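Local coordinates for protein kinectin 1 (Kinesin receptor) (Legionella pneumophila, PDB 4MU6) that is a Legionella pneumophila effector of undetermined molecular function, probably membrane-anchored, represented here by its elongated, largely helical N-terminal coiled-coil domain, at residues H46-R57 against C248-D256; D87-K98 against I190-H200. All coordinates share one frame; numbering follows the deposited sequence.

Contact 1 of 2, residues H46-R57 against C248-D256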
loop_
_atom_site.group_PDB
_atom_site.type_symbol
_atom_site.label_atom_id
_atom_site.label_comp_id
_atom_site.label_asym_id
_atom_site.label_seq_id
_atom_site.Cartn_x
_atom_site.Cartn_y
_atom_site.Cartn_z
ATOM N N HIS A 46 -16.095 -33.932 6.012
ATOM C CA HIS A 46 -15.388 -32.833 6.650
ATOM C C HIS A 46 -14.279 -32.268 5.758
ATOM O O HIS A 46 -14.037 -31.059 5.765
ATOM C CB HIS A 46 -14.816 -33.220 8.010
ATOM C CG HIS A 46 -14.356 -32.036 8.799
ATOM N ND1 HIS A 46 -15.180 -30.960 9.057
ATOM C CD2 HIS A 46 -13.155 -31.730 9.337
ATOM C CE1 HIS A 46 -14.510 -30.053 9.742
ATOM N NE2 HIS A 46 -13.280 -30.497 9.929
ATOM N N SER A 47 -13.624 -33.142 4.992
ATOM C CA SER A 47 -12.686 -32.713 3.958
ATOM C C SER A 47 -13.347 -31.805 2.935
ATOM O O SER A 47 -12.834 -30.721 2.658
ATOM C CB SER A 47 -12.050 -33.906 3.244
ATOM O OG SER A 47 -11.076 -34.521 4.063
ATOM N N SER A 48 -14.488 -32.223 2.382
ATOM C CA SER A 48 -15.141 -31.393 1.369
ATOM C C SER A 48 -15.660 -30.042 1.910
ATOM O O SER A 48 -15.552 -29.029 1.219
ATOM C CB SER A 48 -16.210 -32.173 0.574
ATOM O OG SER A 48 -17.486 -32.140 1.184
ATOM N N VAL A 49 -16.217 -30.018 3.123
ATOM C CA VAL A 49 -16.609 -28.757 3.765
ATOM C C VAL A 49 -15.365 -27.877 3.976
ATOM O O VAL A 49 -15.380 -26.681 3.693
ATOM C CB VAL A 49 -17.280 -28.992 5.122
ATOM C CG1 VAL A 49 -17.497 -27.656 5.870
ATOM C CG2 VAL A 49 -18.592 -29.739 4.942
ATOM N N THR A 50 -14.289 -28.490 4.461
ATOM C CA THR A 50 -13.048 -27.770 4.721
ATOM C C THR A 50 -12.463 -27.136 3.452
ATOM O O THR A 50 -11.984 -26.008 3.511
ATOM C CB THR A 50 -12.000 -28.660 5.446
ATOM O OG1 THR A 50 -12.519 -29.065 6.722
ATOM C CG2 THR A 50 -10.670 -27.910 5.667
ATOM N N ALA A 51 -12.526 -27.836 2.316
ATOM C CA ALA A 51 -12.013 -27.291 1.048
ATOM C C ALA A 51 -12.852 -26.104 0.591
ATOM O O ALA A 51 -12.308 -25.075 0.162
ATOM C CB ALA A 51 -11.931 -28.383 -0.071
ATOM N N THR A 52 -14.174 -26.242 0.701
ATOM C CA THR A 52 -15.078 -25.127 0.420
ATOM C C THR A 52 -14.763 -23.905 1.288
ATOM O O THR A 52 -14.751 -22.773 0.803
ATOM C CB THR A 52 -16.545 -25.514 0.630
ATOM O OG1 THR A 52 -16.945 -26.451 -0.379
ATOM C CG2 THR A 52 -17.450 -24.270 0.565
ATOM N N LEU A 53 -14.522 -24.116 2.575
ATOM C CA LEU A 53 -14.240 -22.973 3.454
ATOM C C LEU A 53 -12.919 -22.289 3.103
ATOM O O LEU A 53 -12.806 -21.055 3.157
ATOM C CB LEU A 53 -14.280 -23.379 4.930
ATOM C CG LEU A 53 -15.702 -23.632 5.442
ATOM C CD1 LEU A 53 -15.687 -24.367 6.762
ATOM C CD2 LEU A 53 -16.428 -22.302 5.577
ATOM N N LEU A 54 -11.926 -23.086 2.726
ATOM C CA LEU A 54 -10.617 -22.540 2.382
ATOM C C LEU A 54 -10.687 -21.722 1.104
ATOM O O LEU A 54 -10.060 -20.647 1.015
ATOM C CB LEU A 54 -9.586 -23.655 2.237
ATOM C CG LEU A 54 -9.243 -24.336 3.555
ATOM C CD1 LEU A 54 -8.478 -25.601 3.267
ATOM C CD2 LEU A 54 -8.439 -23.393 4.455
ATOM N N LYS A 55 -11.437 -22.235 0.124
ATOM C CA LYS A 55 -11.646 -21.520 -1.128
ATOM C C LYS A 55 -12.359 -20.206 -0.878
ATOM O O LYS A 55 -11.998 -19.184 -1.458
ATOM C CB LYS A 55 -12.434 -22.341 -2.129
ATOM C CG LYS A 55 -11.642 -23.430 -2.851
ATOM C CD LYS A 55 -12.588 -24.359 -3.636
ATOM C CE LYS A 55 -11.846 -25.471 -4.390
ATOM N NZ LYS A 55 -11.372 -26.592 -3.529
ATOM N N SER A 56 -13.372 -20.247 -0.019
ATOM C CA SER A 56 -14.103 -19.050 0.396
ATOM C C SER A 56 -13.198 -18.031 1.101
ATOM O O SER A 56 -13.280 -16.825 0.845
ATOM C CB SER A 56 -15.256 -19.438 1.326
ATOM O OG SER A 56 -16.271 -20.112 0.610
ATOM N N ARG A 57 -12.359 -18.529 2.008
ATOM C CA ARG A 57 -11.415 -17.685 2.707
ATOM C C ARG A 57 -10.466 -17.061 1.701
ATOM O O ARG A 57 -10.180 -15.865 1.754
ATOM C CB ARG A 57 -10.590 -18.487 3.708
ATOM C CG ARG A 57 -9.542 -17.613 4.432
ATOM C CD ARG A 57 -8.402 -18.471 4.914
ATOM N NE ARG A 57 -7.732 -19.093 3.776
ATOM C CZ ARG A 57 -6.882 -20.110 3.861
ATOM N NH1 ARG A 57 -6.606 -20.654 5.037
ATOM N NH2 ARG A 57 -6.315 -20.586 2.759
ATOM N N CYS A 248 -11.873 -18.386 9.329
ATOM C CA CYS A 248 -11.913 -19.645 8.606
ATOM C C CYS A 248 -11.617 -20.827 9.531
ATOM O O CYS A 248 -12.287 -21.862 9.451
ATOM C CB CYS A 248 -10.904 -19.622 7.459
ATOM S SG CYS A 248 -10.913 -21.116 6.453
ATOM N N SER A 249 -10.611 -20.682 10.395
ATOM C CA SER A 249 -10.332 -21.722 11.382
ATOM C C SER A 249 -11.528 -21.992 12.301
ATOM O O SER A 249 -11.790 -23.144 12.664
ATOM C CB SER A 249 -9.104 -21.386 12.221
ATOM O OG SER A 249 -7.958 -21.976 11.642
ATOM N N ASP A 250 -12.253 -20.938 12.665
ATOM C CA ASP A 250 -13.399 -21.081 13.571
ATOM C C ASP A 250 -14.568 -21.782 12.886
ATOM O O ASP A 250 -15.262 -22.594 13.493
ATOM C CB ASP A 250 -13.867 -19.716 14.087
ATOM C CG ASP A 250 -12.901 -19.097 15.073
ATOM O OD1 ASP A 250 -11.983 -19.806 15.541
ATOM O OD2 ASP A 250 -13.074 -17.898 15.390
ATOM N N LEU A 251 -14.791 -21.432 11.624
ATOM C CA LEU A 251 -15.843 -22.043 10.818
ATOM C C LEU A 251 -15.574 -23.528 10.583
ATOM O O LEU A 251 -16.485 -24.368 10.620
ATOM C CB LEU A 251 -15.980 -21.297 9.492
ATOM C CG LEU A 251 -16.817 -20.015 9.579
ATOM C CD1 LEU A 251 -16.722 -19.191 8.297
ATOM C CD2 LEU A 251 -18.275 -20.361 9.901
ATOM N N ILE A 252 -14.309 -23.861 10.358
ATOM C CA ILE A 252 -13.939 -25.256 10.225
ATOM C C ILE A 252 -14.203 -26.009 11.533
ATOM O O ILE A 252 -14.779 -27.101 11.523
ATOM C CB ILE A 252 -12.490 -25.413 9.755
ATOM C CG1 ILE A 252 -12.370 -24.916 8.307
ATOM C CG2 ILE A 252 -12.053 -26.879 9.834
ATOM C CD1 ILE A 252 -10.981 -24.526 7.913
ATOM N N GLN A 253 -13.804 -25.419 12.656
ATOM C CA GLN A 253 -14.036 -26.049 13.943
ATOM C C GLN A 253 -15.527 -26.219 14.223
ATOM O O GLN A 253 -15.940 -27.240 14.742
ATOM C CB GLN A 253 -13.360 -25.272 15.076
ATOM C CG GLN A 253 -13.575 -25.886 16.452
ATOM C CD GLN A 253 -13.148 -27.344 16.516
ATOM O OE1 GLN A 253 -12.235 -27.771 15.805
ATOM N NE2 GLN A 253 -13.815 -28.118 17.367
ATOM N N GLU A 254 -16.327 -25.221 13.866
ATOM C CA GLU A 254 -17.775 -25.307 14.026
ATOM C C GLU A 254 -18.378 -26.453 13.210
ATOM O O GLU A 254 -19.131 -27.293 13.731
ATOM C CB GLU A 254 -18.433 -23.996 13.615
ATOM C CG GLU A 254 -19.655 -23.647 14.442
ATOM C CD GLU A 254 -20.070 -22.190 14.295
ATOM O OE1 GLU A 254 -19.194 -21.340 14.008
ATOM O OE2 GLU A 254 -21.277 -21.899 14.475
ATOM N N ALA A 255 -18.054 -26.467 11.925
ATOM C CA ALA A 255 -18.501 -27.498 11.010
ATOM C C ALA A 255 -18.089 -28.875 11.504
ATOM O O ALA A 255 -18.827 -29.841 11.333
ATOM C CB ALA A 255 -17.937 -27.245 9.599
ATOM N N ASP A 256 -16.902 -28.960 12.098
ATOM C CA ASP A 256 -16.435 -30.195 12.718
ATOM C C ASP A 256 -17.382 -30.610 13.845
ATOM O O ASP A 256 -17.767 -31.772 13.947
ATOM C CB ASP A 256 -15.025 -30.000 13.282
ATOM C CG ASP A 256 -14.514 -31.221 14.033
ATOM O OD1 ASP A 256 -14.944 -31.453 15.190
ATOM O OD2 ASP A 256 -13.668 -31.942 13.466
HETATM O O HOH W 1 -17.838 -30.796 8.723
HETATM O O HOH W 2 -11.563 -29.848 11.926
#

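Contact 2 of 2, residues D87-K98 against I190-H200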
loop_
_atom_site.group_PDB
_atom_site.type_symbol
_atom_site.label_atom_id
_atom_site.label_comp_id
_atom_site.label_asym_id
_atom_site.label_seq_id
_atom_site.Cartn_x
_atom_site.Cartn_y
_atom_site.Cartn_z
ATOM N N ASP A 87 7.091 20.833 -7.481
ATOM C CA ASP A 87 8.443 20.830 -8.022
ATOM C C ASP A 87 8.531 21.673 -9.291
ATOM O O ASP A 87 9.448 22.476 -9.431
ATOM C CB ASP A 87 8.949 19.413 -8.287
ATOM C CG ASP A 87 9.285 18.666 -7.009
ATOM O OD1 ASP A 87 9.192 19.267 -5.909
ATOM O OD2 ASP A 87 9.646 17.475 -7.109
ATOM N N ASP A 88 7.576 21.503 -10.200
ATOM C CA ASP A 88 7.580 22.254 -11.451
ATOM C C ASP A 88 7.540 23.751 -11.201
ATOM O O ASP A 88 8.270 24.520 -11.836
ATOM C CB ASP A 88 6.393 21.861 -12.326
ATOM C CG ASP A 88 6.578 20.508 -13.004
ATOM O OD1 ASP A 88 7.702 19.957 -12.958
ATOM O OD2 ASP A 88 5.595 20.002 -13.597
ATOM N N ALA A 89 6.683 24.167 -10.272
ATOM C CA ALA A 89 6.540 25.582 -9.930
ATOM C C ALA A 89 7.792 26.175 -9.282
ATOM O O ALA A 89 8.133 27.347 -9.510
ATOM C CB ALA A 89 5.338 25.773 -9.019
ATOM N N GLU A 90 8.464 25.381 -8.452
ATOM C CA GLU A 90 9.687 25.842 -7.812
ATOM C C GLU A 90 10.791 25.969 -8.857
ATOM O O GLU A 90 11.558 26.924 -8.840
ATOM C CB GLU A 90 10.123 24.908 -6.674
ATOM C CG GLU A 90 11.430 25.354 -6.006
ATOM C CD GLU A 90 11.962 24.378 -4.953
ATOM O OE1 GLU A 90 12.306 23.222 -5.308
ATOM O OE2 GLU A 90 12.054 24.784 -3.767
ATOM N N ALA A 91 10.850 24.999 -9.764
ATOM C CA ALA A 91 11.788 24.996 -10.881
ATOM C C ALA A 91 11.674 26.246 -11.758
ATOM O O ALA A 91 12.686 26.815 -12.181
ATOM C CB ALA A 91 11.586 23.730 -11.737
ATOM N N LEU A 92 10.443 26.665 -12.039
ATOM C CA LEU A 92 10.214 27.843 -12.862
ATOM C C LEU A 92 10.695 29.096 -12.141
ATOM O O LEU A 92 11.337 29.970 -12.728
ATOM C CB LEU A 92 8.741 27.983 -13.203
ATOM C CG LEU A 92 8.392 29.279 -13.926
ATOM C CD1 LEU A 92 9.028 29.302 -15.296
ATOM C CD2 LEU A 92 6.893 29.440 -14.033
ATOM N N LYS A 93 10.373 29.164 -10.859
ATOM C CA LYS A 93 10.794 30.266 -10.015
ATOM C C LYS A 93 12.324 30.363 -9.947
ATOM O O LYS A 93 12.892 31.454 -10.089
ATOM C CB LYS A 93 10.194 30.085 -8.620
ATOM C CG LYS A 93 10.486 31.198 -7.648
ATOM C CD LYS A 93 9.827 30.915 -6.288
ATOM C CE LYS A 93 8.326 30.646 -6.420
ATOM N NZ LYS A 93 7.510 31.893 -6.326
ATOM N N ASP A 94 12.985 29.225 -9.745
ATOM C CA ASP A 94 14.443 29.190 -9.675
ATOM C C ASP A 94 15.076 29.524 -11.022
ATOM O O ASP A 94 16.124 30.164 -11.078
ATOM C CB ASP A 94 14.945 27.838 -9.147
ATOM C CG ASP A 94 14.886 27.747 -7.615
ATOM O OD1 ASP A 94 14.584 28.777 -6.963
ATOM O OD2 ASP A 94 15.145 26.651 -7.059
ATOM N N LYS A 95 14.431 29.095 -12.107
ATOM C CA LYS A 95 14.894 29.433 -13.447
ATOM C C LYS A 95 14.976 30.956 -13.626
ATOM O O LYS A 95 15.939 31.480 -14.179
ATOM C CB LYS A 95 13.971 28.811 -14.494
ATOM C CG LYS A 95 14.312 29.171 -15.926
ATOM C CD LYS A 95 13.366 28.465 -16.906
ATOM C CE LYS A 95 13.824 28.635 -18.347
ATOM N NZ LYS A 95 13.622 30.025 -18.838
ATOM N N LYS A 96 13.964 31.657 -13.129
ATOM C CA LYS A 96 13.899 33.106 -13.237
ATOM C C LYS A 96 14.916 33.765 -12.310
ATOM O O LYS A 96 15.515 34.780 -12.642
ATOM C CB LYS A 96 12.490 33.594 -12.896
ATOM C CG LYS A 96 11.404 32.976 -13.774
ATOM C CD LYS A 96 10.010 33.405 -13.349
ATOM C CE LYS A 96 8.936 32.840 -14.279
ATOM N NZ LYS A 96 7.578 33.348 -13.930
ATOM N N LEU A 97 15.093 33.188 -11.133
ATOM C CA LEU A 97 16.056 33.706 -10.194
ATOM C C LEU A 97 17.469 33.526 -10.736
ATOM O O LEU A 97 18.291 34.436 -10.663
ATOM C CB LEU A 97 15.907 32.992 -8.861
ATOM C CG LEU A 97 16.785 33.547 -7.742
ATOM C CD1 LEU A 97 16.488 35.029 -7.499
ATOM C CD2 LEU A 97 16.549 32.726 -6.478
ATOM N N LYS A 98 17.747 32.340 -11.267
ATOM C CA LYS A 98 19.065 32.044 -11.815
ATOM C C LYS A 98 19.429 33.041 -12.911
ATOM O O LYS A 98 20.554 33.528 -12.956
ATOM C CB LYS A 98 19.130 30.615 -12.342
ATOM C CG LYS A 98 20.420 30.284 -13.065
ATOM C CD LYS A 98 20.508 28.800 -13.345
ATOM C CE LYS A 98 21.875 28.429 -13.898
ATOM N NZ LYS A 98 22.098 26.959 -13.846
ATOM N N ILE A 190 20.524 27.316 -5.375
ATOM C CA ILE A 190 19.672 26.938 -6.502
ATOM C C ILE A 190 20.075 25.579 -7.038
ATOM O O ILE A 190 19.227 24.750 -7.335
ATOM C CB ILE A 190 19.711 27.970 -7.647
ATOM C CG1 ILE A 190 18.845 29.180 -7.303
ATOM C CG2 ILE A 190 19.205 27.352 -8.959
ATOM C CD1 ILE A 190 18.978 30.313 -8.290
ATOM N N GLU A 191 21.378 25.355 -7.163
ATOM C CA GLU A 191 21.854 24.075 -7.659
ATOM C C GLU A 191 21.437 22.971 -6.710
ATOM O O GLU A 191 21.098 21.869 -7.148
ATOM C CB GLU A 191 23.373 24.074 -7.875
ATOM C CG GLU A 191 23.814 24.933 -9.051
ATOM C CD GLU A 191 25.323 24.900 -9.312
ATOM O OE1 GLU A 191 26.118 24.901 -8.341
ATOM O OE2 GLU A 191 25.710 24.886 -10.504
ATOM N N LYS A 192 21.444 23.272 -5.413
ATOM C CA LYS A 192 21.053 22.287 -4.412
ATOM C C LYS A 192 19.576 21.929 -4.540
ATOM O O LYS A 192 19.205 20.761 -4.447
ATOM C CB LYS A 192 21.338 22.798 -2.999
ATOM C CG LYS A 192 22.800 22.752 -2.605
ATOM C CD LYS A 192 23.046 23.448 -1.244
ATOM C CE LYS A 192 22.478 22.642 -0.092
ATOM N NZ LYS A 192 23.063 21.266 -0.040
ATOM N N ARG A 193 18.735 22.938 -4.749
ATOM C CA ARG A 193 17.311 22.693 -4.891
ATOM C C ARG A 193 17.010 21.985 -6.208
ATOM O O ARG A 193 16.074 21.193 -6.280
ATOM C CB ARG A 193 16.496 23.979 -4.758
ATOM C CG ARG A 193 16.498 24.566 -3.342
ATOM C CD ARG A 193 15.459 25.665 -3.199
ATOM N NE ARG A 193 15.652 26.753 -4.159
ATOM C CZ ARG A 193 16.364 27.847 -3.919
ATOM N NH1 ARG A 193 16.975 28.008 -2.752
ATOM N NH2 ARG A 193 16.474 28.783 -4.850
ATOM N N ALA A 194 17.809 22.260 -7.236
ATOM C CA ALA A 194 17.666 21.562 -8.516
ATOM C C ALA A 194 17.954 20.072 -8.360
ATOM O O ALA A 194 17.230 19.227 -8.883
ATOM C CB ALA A 194 18.586 22.172 -9.573
ATOM N N SER A 195 19.015 19.755 -7.630
ATOM C CA SER A 195 19.395 18.363 -7.422
ATOM C C SER A 195 18.325 17.585 -6.689
ATOM O O SER A 195 18.096 16.405 -6.970
ATOM C CB SER A 195 20.711 18.287 -6.657
ATOM O OG SER A 195 21.774 18.728 -7.492
ATOM N N VAL A 196 17.668 18.250 -5.742
ATOM C CA VAL A 196 16.603 17.620 -4.990
ATOM C C VAL A 196 15.424 17.312 -5.920
ATOM O O VAL A 196 14.913 16.187 -5.917
ATOM C CB VAL A 196 16.164 18.482 -3.797
ATOM C CG1 VAL A 196 14.820 18.038 -3.271
ATOM C CG2 VAL A 196 17.243 18.454 -2.694
ATOM N N ARG A 197 15.001 18.300 -6.709
ATOM C CA ARG A 197 13.917 18.085 -7.672
ATOM C C ARG A 197 14.234 16.958 -8.643
ATOM O O ARG A 197 13.345 16.224 -9.061
ATOM C CB ARG A 197 13.590 19.365 -8.454
ATOM C CG ARG A 197 12.899 20.426 -7.601
ATOM C CD ARG A 197 12.415 21.605 -8.437
ATOM N NE ARG A 197 13.500 22.249 -9.175
ATOM C CZ ARG A 197 14.211 23.279 -8.716
ATOM N NH1 ARG A 197 13.949 23.785 -7.520
ATOM N NH2 ARG A 197 15.170 23.811 -9.463
ATOM N N SER A 198 15.504 16.818 -9.006
ATOM C CA SER A 198 15.889 15.768 -9.942
ATOM C C SER A 198 15.728 14.384 -9.295
ATOM O O SER A 198 15.289 13.422 -9.945
ATOM C CB SER A 198 17.326 15.983 -10.424
ATOM O OG SER A 198 17.720 14.926 -11.280
ATOM N N GLN A 199 16.087 14.299 -8.014
ATOM C CA GLN A 199 15.888 13.085 -7.238
ATOM C C GLN A 199 14.409 12.760 -7.081
ATOM O O GLN A 199 14.037 11.603 -7.185
ATOM C CB GLN A 199 16.571 13.173 -5.865
ATOM C CG GLN A 199 18.085 12.941 -5.920
ATOM C CD GLN A 199 18.838 13.585 -4.753
ATOM O OE1 GLN A 199 18.373 13.572 -3.611
ATOM N NE2 GLN A 199 20.006 14.156 -5.044
ATOM N N HIS A 200 13.567 13.767 -6.836
ATOM C CA HIS A 200 12.131 13.509 -6.647
ATOM C C HIS A 200 11.544 12.951 -7.931
ATOM O O HIS A 200 10.644 12.108 -7.897
ATOM C CB HIS A 200 11.353 14.777 -6.269
ATOM C CG HIS A 200 11.568 15.240 -4.860
ATOM N ND1 HIS A 200 11.119 16.464 -4.409
ATOM C CD2 HIS A 200 12.176 14.649 -3.803
ATOM C CE1 HIS A 200 11.443 16.606 -3.136
ATOM N NE2 HIS A 200 12.089 15.523 -2.746
HETATM O O HOH W 3 10.904 17.226 -9.637
HETATM O O HOH W 4 13.998 21.803 -4.176
#

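Contact 1 of 2, residues H46-R57 against C248-D256
Leu53 packs against Ile252 and Leu251 where helix 43-105 and helix 227-273 run as an antiparallel helix pair, their local axes 9.9 Å apart at 161°. The tight part is apolar. Leu53 CD1 lies 3.7 Å from Ile252 CG1, the two side chains sliding past each other in opposite directions, while Leu53 CD2 turns to Leu251. One turn further along helix 43-105, Cys248 SG fits among Leu53, Leu54 CD2 (3.9 Å) and the aliphatic part of Arg57, whose CD comes within 3.7 Å of Cys248 CB. On the flank next to helix 10-22, which both residues also touch, Val49 CG1 meets Ala255 CB.

The His46 end is looser and watered. A chi1 of -167° turns the His46 ring away from its own N and across to the other helix: CE1 points edge-on at Ile252 O (3.5 Å), while Asp256 OD2 lies over one face, its carboxylate 83° from the ring plane. Two waters serve as bridges: one is hydrogen-bonded to His46 ND1 (2.7 Å), the other to His46 NE2, and they donate weakly to Ala255 O and Asp256 OD2 respectively. Thr50 OG1 sits 3.6 Å above the ring centre and donates to His46 O at 2.7 Å.

Contact 2 of 2, residues D87-K98 against I190-H200
An interhelical salt-bridge network joins two antiparallel segments of the long coiled-coil arm, helix 43-105 and helix 158-217, whose local axes approach to 10.6 Å at 153°; residues 87-95 fall within a predicted coiled coil. Arg197 is a knob in a hole formed by Asp87, Glu90, Ala91 and Asp94. Its chain, bent at chi3 (-58°), lays the guanidinium flat between the helices: Ala91 CA lies over the centre of one face, and Arg193 O and Ala194 CA back the opposite face. From there NH1 donates to Glu90 OE1 (2.8 Å), in the guanidinium plane but from above the carboxylate, and to Asp94 OD2 (3.1 Å).

Arg193 grips Asp94 side-on. NE reaches the syn lone pair of OD2 at 2.9 Å and NH2 reaches OD1 at 2.8 Å, so OD2 accepts from both arginines. Leu97 CD2 and Ile190 CD1, 3.9 Å apart, add an apolar contact at the Lys98 end.

Toward the other end, His200 ND1 donates to Asp87 OD2 (3.2 Å) with a bent N-H...O angle of 142°, although ring and carboxylate are nearly coplanar. The same oxygen forms a salt bridge with Arg204 and takes a water that also donates to Arg197 O.

Three acidic side chains on one helix thus face two arginines and a histidine on the other. Asp94 is buried, and its two arginine partners would be expected to stabilise its ionised form, consistent with a pairing in which charge plays a large part.

From the N terminus, the chain passes through helices 10-22 and 29-38 before entering helix 43-105, which supplies the first segment of both contacts. Residues 46-57 belong to contact 1 and residues 87-98, farther along the same helix, to contact 2. Helix 108-127 and an unmodelled section follow; helix 158-217 then returns to close contact 2 at 190-200, a loop of 91 intervening residues. Helix 227-273 closes contact 1 at 248-256 after 190, so the shorter loop lies wholly within the longer. The centres of the two contacts, about 59 Å apart, fall on opposite sides of the chain's centre: one long helix is thereby tied to two successive helices at widely separated levels.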